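Local coordinates for Vlm2 (Streptomyces tsusimaensis, PDB 6ECB), which probably releases the product of the valinomycin synthetase as its thioesterase domain, joining and cyclising depsipeptide units held on the enzyme, at residues A[158-163]-A[184-189]; A[48-53]-A[168-173]. One frame throughout, in Å; residues are numbered along the deposited sequence.

Contact 1 (A[158-163]-A[184-189]); sequences TKVFIL and EEAKQL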
loop_
_atom_site.group_PDB
_atom_site.type_symbol
_atom_site.label_atom_id
_atom_site.label_comp_id
_atom_site.label_asym_id
_atom_site.label_seq_id
_atom_site.Cartn_x
_atom_site.Cartn_y
_atom_site.Cartn_z
ATOM N N THR A 158 -19.183 0.306 12.967
ATOM C CA THR A 158 -18.387 0.509 11.761
ATOM C C THR A 158 -16.896 0.534 12.092
ATOM O O THR A 158 -16.076 -0.027 11.352
ATOM C CB THR A 158 -18.806 1.808 11.066
ATOM N N LYS A 159 -16.532 1.158 13.215
ATOM C CA LYS A 159 -15.129 1.231 13.613
ATOM C C LYS A 159 -14.529 -0.167 13.763
ATOM O O LYS A 159 -13.426 -0.441 13.276
ATOM C CB LYS A 159 -15.004 2.018 14.921
ATOM N N VAL A 160 -15.253 -1.065 14.431
ATOM C CA VAL A 160 -14.734 -2.408 14.677
ATOM C C VAL A 160 -14.634 -3.198 13.378
ATOM O O VAL A 160 -13.680 -3.959 13.166
ATOM C CB VAL A 160 -15.621 -3.135 15.705
ATOM C CG1 VAL A 160 -15.010 -4.478 16.088
ATOM C CG2 VAL A 160 -15.840 -2.267 16.943
ATOM N N PHE A 161 -15.624 -3.058 12.498
ATOM C CA PHE A 161 -15.574 -3.778 11.231
ATOM C C PHE A 161 -14.357 -3.358 10.418
ATOM O O PHE A 161 -13.687 -4.202 9.809
ATOM C CB PHE A 161 -16.868 -3.541 10.447
ATOM C CG PHE A 161 -16.863 -4.129 9.061
ATOM C CD1 PHE A 161 -17.386 -5.393 8.834
ATOM C CD2 PHE A 161 -16.348 -3.420 7.987
ATOM C CE1 PHE A 161 -17.384 -5.940 7.564
ATOM C CE2 PHE A 161 -16.342 -3.963 6.713
ATOM C CZ PHE A 161 -16.863 -5.222 6.500
ATOM N N ILE A 162 -14.061 -2.052 10.392
ATOM C CA ILE A 162 -12.894 -1.560 9.664
ATOM C C ILE A 162 -11.622 -2.132 10.269
ATOM O O ILE A 162 -10.707 -2.553 9.552
ATOM C CB ILE A 162 -12.852 -0.016 9.683
ATOM C CG1 ILE A 162 -14.076 0.598 9.008
ATOM C CG2 ILE A 162 -11.555 0.485 9.064
ATOM C CD1 ILE A 162 -14.251 0.186 7.611
ATOM N N LEU A 163 -11.531 -2.104 11.593
ATOM C CA LEU A 163 -10.375 -2.676 12.273
ATOM C C LEU A 163 -10.213 -4.140 11.895
ATOM O O LEU A 163 -9.131 -4.577 11.490
ATOM C CB LEU A 163 -10.546 -2.520 13.782
ATOM C CG LEU A 163 -9.500 -3.156 14.697
ATOM C CD1 LEU A 163 -9.531 -2.501 16.073
ATOM C CD2 LEU A 163 -9.731 -4.687 14.841
ATOM N N GLU A 184 -12.156 -1.630 22.055
ATOM C CA GLU A 184 -10.940 -1.687 22.859
ATOM C C GLU A 184 -10.459 -3.124 23.022
ATOM O O GLU A 184 -9.250 -3.374 23.047
ATOM C CB GLU A 184 -11.175 -1.039 24.225
ATOM N N GLU A 185 -11.390 -4.084 23.126
ATOM C CA GLU A 185 -10.993 -5.488 23.236
ATOM C C GLU A 185 -10.460 -6.024 21.912
ATOM O O GLU A 185 -9.514 -6.820 21.900
ATOM C CB GLU A 185 -12.166 -6.343 23.723
ATOM C CG GLU A 185 -12.491 -6.121 25.193
ATOM C CD GLU A 185 -13.745 -6.850 25.650
ATOM O OE1 GLU A 185 -14.106 -7.873 25.028
ATOM O OE2 GLU A 185 -14.371 -6.390 26.632
ATOM N N ALA A 186 -11.054 -5.607 20.787
ATOM C CA ALA A 186 -10.505 -5.981 19.488
ATOM C C ALA A 186 -9.097 -5.430 19.324
ATOM O O ALA A 186 -8.202 -6.120 18.815
ATOM C CB ALA A 186 -11.410 -5.481 18.357
ATOM N N LYS A 187 -8.882 -4.181 19.746
ATOM C CA LYS A 187 -7.551 -3.594 19.649
ATOM C C LYS A 187 -6.547 -4.391 20.472
ATOM O O LYS A 187 -5.406 -4.605 20.037
ATOM C CB LYS A 187 -7.577 -2.129 20.108
ATOM C CG LYS A 187 -8.325 -1.221 19.133
ATOM C CD LYS A 187 -7.835 0.224 19.182
ATOM C CE LYS A 187 -8.208 0.930 20.463
ATOM N NZ LYS A 187 -7.678 2.327 20.436
ATOM N N GLN A 188 -6.955 -4.845 21.657
ATOM C CA GLN A 188 -6.019 -5.559 22.517
ATOM C C GLN A 188 -5.628 -6.896 21.905
ATOM O O GLN A 188 -4.476 -7.325 22.036
ATOM C CB GLN A 188 -6.603 -5.767 23.904
ATOM C CG GLN A 188 -5.568 -6.281 24.891
ATOM C CD GLN A 188 -4.382 -5.338 25.019
ATOM O OE1 GLN A 188 -4.550 -4.156 25.316
ATOM N NE2 GLN A 188 -3.179 -5.854 24.770
ATOM N N LEU A 189 -6.562 -7.565 21.221
ATOM C CA LEU A 189 -6.200 -8.806 20.536
ATOM C C LEU A 189 -5.154 -8.551 19.463
ATOM O O LEU A 189 -4.235 -9.354 19.276
ATOM C CB LEU A 189 -7.424 -9.466 19.906
ATOM C CG LEU A 189 -8.422 -10.174 20.818
ATOM C CD1 LEU A 189 -9.465 -10.840 19.936
ATOM C CD2 LEU A 189 -7.730 -11.184 21.707
#
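Leu163 reaches from helix 157-165 across to Ala186 and Lys187 of helix 183-194, joining two helices of the segment inserted between strands 134-137 and 237-241, the lid of this alpha/beta-hydrolase thioesterase domain. The two local axes run nearly parallel, 14° apart, and come no closer than 10.3 Å, a separation bridged mainly by side chains. Packing is tight at Leu163. With its CG anti to the backbone N (chi1 175°), the isopropyl fork is held out toward the other helix. Both methyls flank Ala186 CB, CD2 the nearer at 4.0 Å, and CD1 also packs closely on the first carbons of Lys187. Leu178 and Tyr183 touch the same leucine. One turn earlier on the helix the fit slackens, for Val160 CG1 stays 4.4 Å from Ala186 CB and this buried valine also leans on Tyr183. The rest of the Lys187 chain makes the looser, partly exposed side: it bends at chi3 (-70°) and carries NZ away from helix 157-165, to a weak, long ion pair with Asp210. At the tight end of that chain, Lys187 CG lies 3.5 Å from Leu163 CD1, and the two side chains cross at about a right angle.

Contact 2 (A[48-53]-A[168-173]); sequences GGTVLG and GGMLDQ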
loop_
_atom_site.group_PDB
_atom_site.type_symbol
_atom_site.label_atom_id
_atom_site.label_comp_id
_atom_site.label_asym_id
_atom_site.label_seq_id
_atom_site.Cartn_x
_atom_site.Cartn_y
_atom_site.Cartn_z
ATOM N N GLY A 48 -4.563 4.663 6.200
ATOM C CA GLY A 48 -3.953 4.450 7.503
ATOM C C GLY A 48 -2.463 4.741 7.528
ATOM O O GLY A 48 -1.889 4.937 8.624
ATOM N N GLY A 49 -1.819 4.763 6.360
ATOM C CA GLY A 49 -0.490 5.317 6.241
ATOM C C GLY A 49 0.653 4.410 6.621
ATOM O O GLY A 49 1.787 4.886 6.662
ATOM N N THR A 50 0.389 3.145 6.924
ATOM C CA THR A 50 1.422 2.223 7.369
ATOM C C THR A 50 1.979 1.427 6.199
ATOM O O THR A 50 1.278 1.181 5.214
ATOM C CB THR A 50 0.873 1.264 8.428
ATOM O OG1 THR A 50 1.921 0.444 8.939
ATOM C CG2 THR A 50 -0.206 0.359 7.865
ATOM N N VAL A 51 3.244 1.008 6.363
ATOM C CA VAL A 51 3.936 0.090 5.452
ATOM C C VAL A 51 3.743 -1.371 5.847
ATOM O O VAL A 51 4.156 -2.277 5.103
ATOM C CB VAL A 51 5.458 0.385 5.434
ATOM C CG1 VAL A 51 5.746 1.844 5.205
ATOM C CG2 VAL A 51 6.110 -0.057 6.735
ATOM N N LEU A 52 3.124 -1.639 6.985
ATOM C CA LEU A 52 3.209 -2.987 7.528
ATOM C C LEU A 52 2.528 -4.028 6.649
ATOM O O LEU A 52 2.972 -5.186 6.643
ATOM C CB LEU A 52 2.658 -2.985 8.937
ATOM C CG LEU A 52 1.180 -3.041 9.204
ATOM C CD1 LEU A 52 0.679 -4.483 9.180
ATOM C CD2 LEU A 52 1.002 -2.425 10.600
ATOM N N GLY A 53 1.530 -3.642 5.851
ATOM C CA GLY A 53 0.859 -4.556 4.941
ATOM C C GLY A 53 1.722 -5.067 3.803
ATOM O O GLY A 53 1.321 -6.027 3.137
ATOM N N GLY A 168 -6.759 -6.113 10.975
ATOM C CA GLY A 168 -7.035 -7.484 11.372
ATOM C C GLY A 168 -6.642 -8.473 10.286
ATOM O O GLY A 168 -6.041 -9.517 10.561
ATOM N N GLY A 169 -6.955 -8.141 9.037
ATOM C CA GLY A 169 -6.504 -8.960 7.927
ATOM C C GLY A 169 -4.995 -8.952 7.791
ATOM O O GLY A 169 -4.366 -10.010 7.696
ATOM N N MET A 170 -4.389 -7.755 7.794
ATOM C CA MET A 170 -2.939 -7.650 7.642
ATOM C C MET A 170 -2.218 -8.526 8.663
ATOM O O MET A 170 -1.083 -8.948 8.418
ATOM C CB MET A 170 -2.467 -6.186 7.788
ATOM C CG MET A 170 -2.829 -5.206 6.642
ATOM S SD MET A 170 -2.385 -3.484 7.069
ATOM C CE MET A 170 -3.063 -2.524 5.710
ATOM N N LEU A 171 -2.858 -8.812 9.808
ATOM C CA LEU A 171 -2.239 -9.571 10.888
ATOM C C LEU A 171 -2.738 -11.015 10.970
ATOM O O LEU A 171 -2.576 -11.657 12.012
ATOM C CB LEU A 171 -2.466 -8.869 12.229
ATOM C CG LEU A 171 -1.723 -7.528 12.386
ATOM C CD1 LEU A 171 -2.073 -6.849 13.716
ATOM C CD2 LEU A 171 -0.209 -7.729 12.285
ATOM N N ASP A 172 -3.333 -11.537 9.896
ATOM C CA ASP A 172 -3.775 -12.939 9.842
ATOM C C ASP A 172 -4.685 -13.289 11.022
ATOM O O ASP A 172 -4.592 -14.361 11.623
ATOM C CB ASP A 172 -2.569 -13.885 9.775
ATOM C CG ASP A 172 -1.948 -13.947 8.380
ATOM O OD1 ASP A 172 -2.577 -14.548 7.480
ATOM O OD2 ASP A 172 -0.844 -13.386 8.175
ATOM N N GLN A 173 -5.601 -12.392 11.344
ATOM C CA GLN A 173 -6.479 -12.584 12.483
ATOM C C GLN A 173 -7.839 -13.133 12.060
ATOM O O GLN A 173 -8.248 -13.048 10.899
ATOM C CB GLN A 173 -6.655 -11.265 13.243
ATOM C CG GLN A 173 -5.393 -10.834 13.945
ATOM C CD GLN A 173 -5.170 -11.587 15.230
ATOM O OE1 GLN A 173 -4.342 -12.507 15.306
ATOM N NE2 GLN A 173 -5.917 -11.210 16.263
#
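Apolar contact between Met170 and the pair Leu52 and Gly53 joins helix 167-170 to the loop that follows strand 40-44. Leu52 CD1 sits 3.8 Å from Met170 CB and 3.9 Å from Met170 SD, meeting the thioether chain near its root and again farther along. The leucine lies across the methionine roughly at right angles. Its CG stands between the backbone N and the carbonyl carbon (chi1 81°), a less usual position that brings CD1 against Met170. The methionine is extended beyond CG, which takes its sulfur past the backbone of Gly53, where CA lies 4.0 Å from Met170 SD. Thr50 touches more loosely, its CG2 4.5 Å from Met170 SD.

In the alpha/beta-hydrolase fold this join is between core and lid: 48-53 belongs to the core, and 168-173 to the lid insertion that, as in related thioesterases, probably covers the active site. Met170 lies near, without touching, a probable Ser-His-Asp triad.

Hydrogen bonds shape each segment from within, and none spans the contact. Thr50 OG1 accepts from Leu52 N at 3.1 Å, with a nearly straight N-H...O angle of 163°, making an ST turn, and the same hydroxyl is also hydrogen-bonded to Tyr208. A Schellman motif with Asp172 at C-prime ends helix 167-170, Gln173 N bonding to Gly168 O at 3.0 Å.

No ion pair spans the contact; outside it, Asp172, itself poorly ordered, forms a salt bridge through OD1 with Arg278 NE.

Contact 1 stays within the lid and contact 2 ties that lid to the hydrolase core. Helices 157-165 and 167-170 follow each other in the chain, and a probable hydrogen bond from Gly168 N to Leu163 O, 2.9 Å long, passes between the two contacts, whose centres are about 13 Å apart. Contact 1 lies farther out, its centre about 21 Å from that of the chain against about 10 Å for contact 2, yet most of its touching residues are buried among the lid helices. Both meet through apolar groups without hydrogen bonds across: in contact 1 leucine and valine methyls against an alanine methyl and a lysine methylene, between regular helices; in contact 2 a methionine side chain against Leu52 and a glycine of the loop.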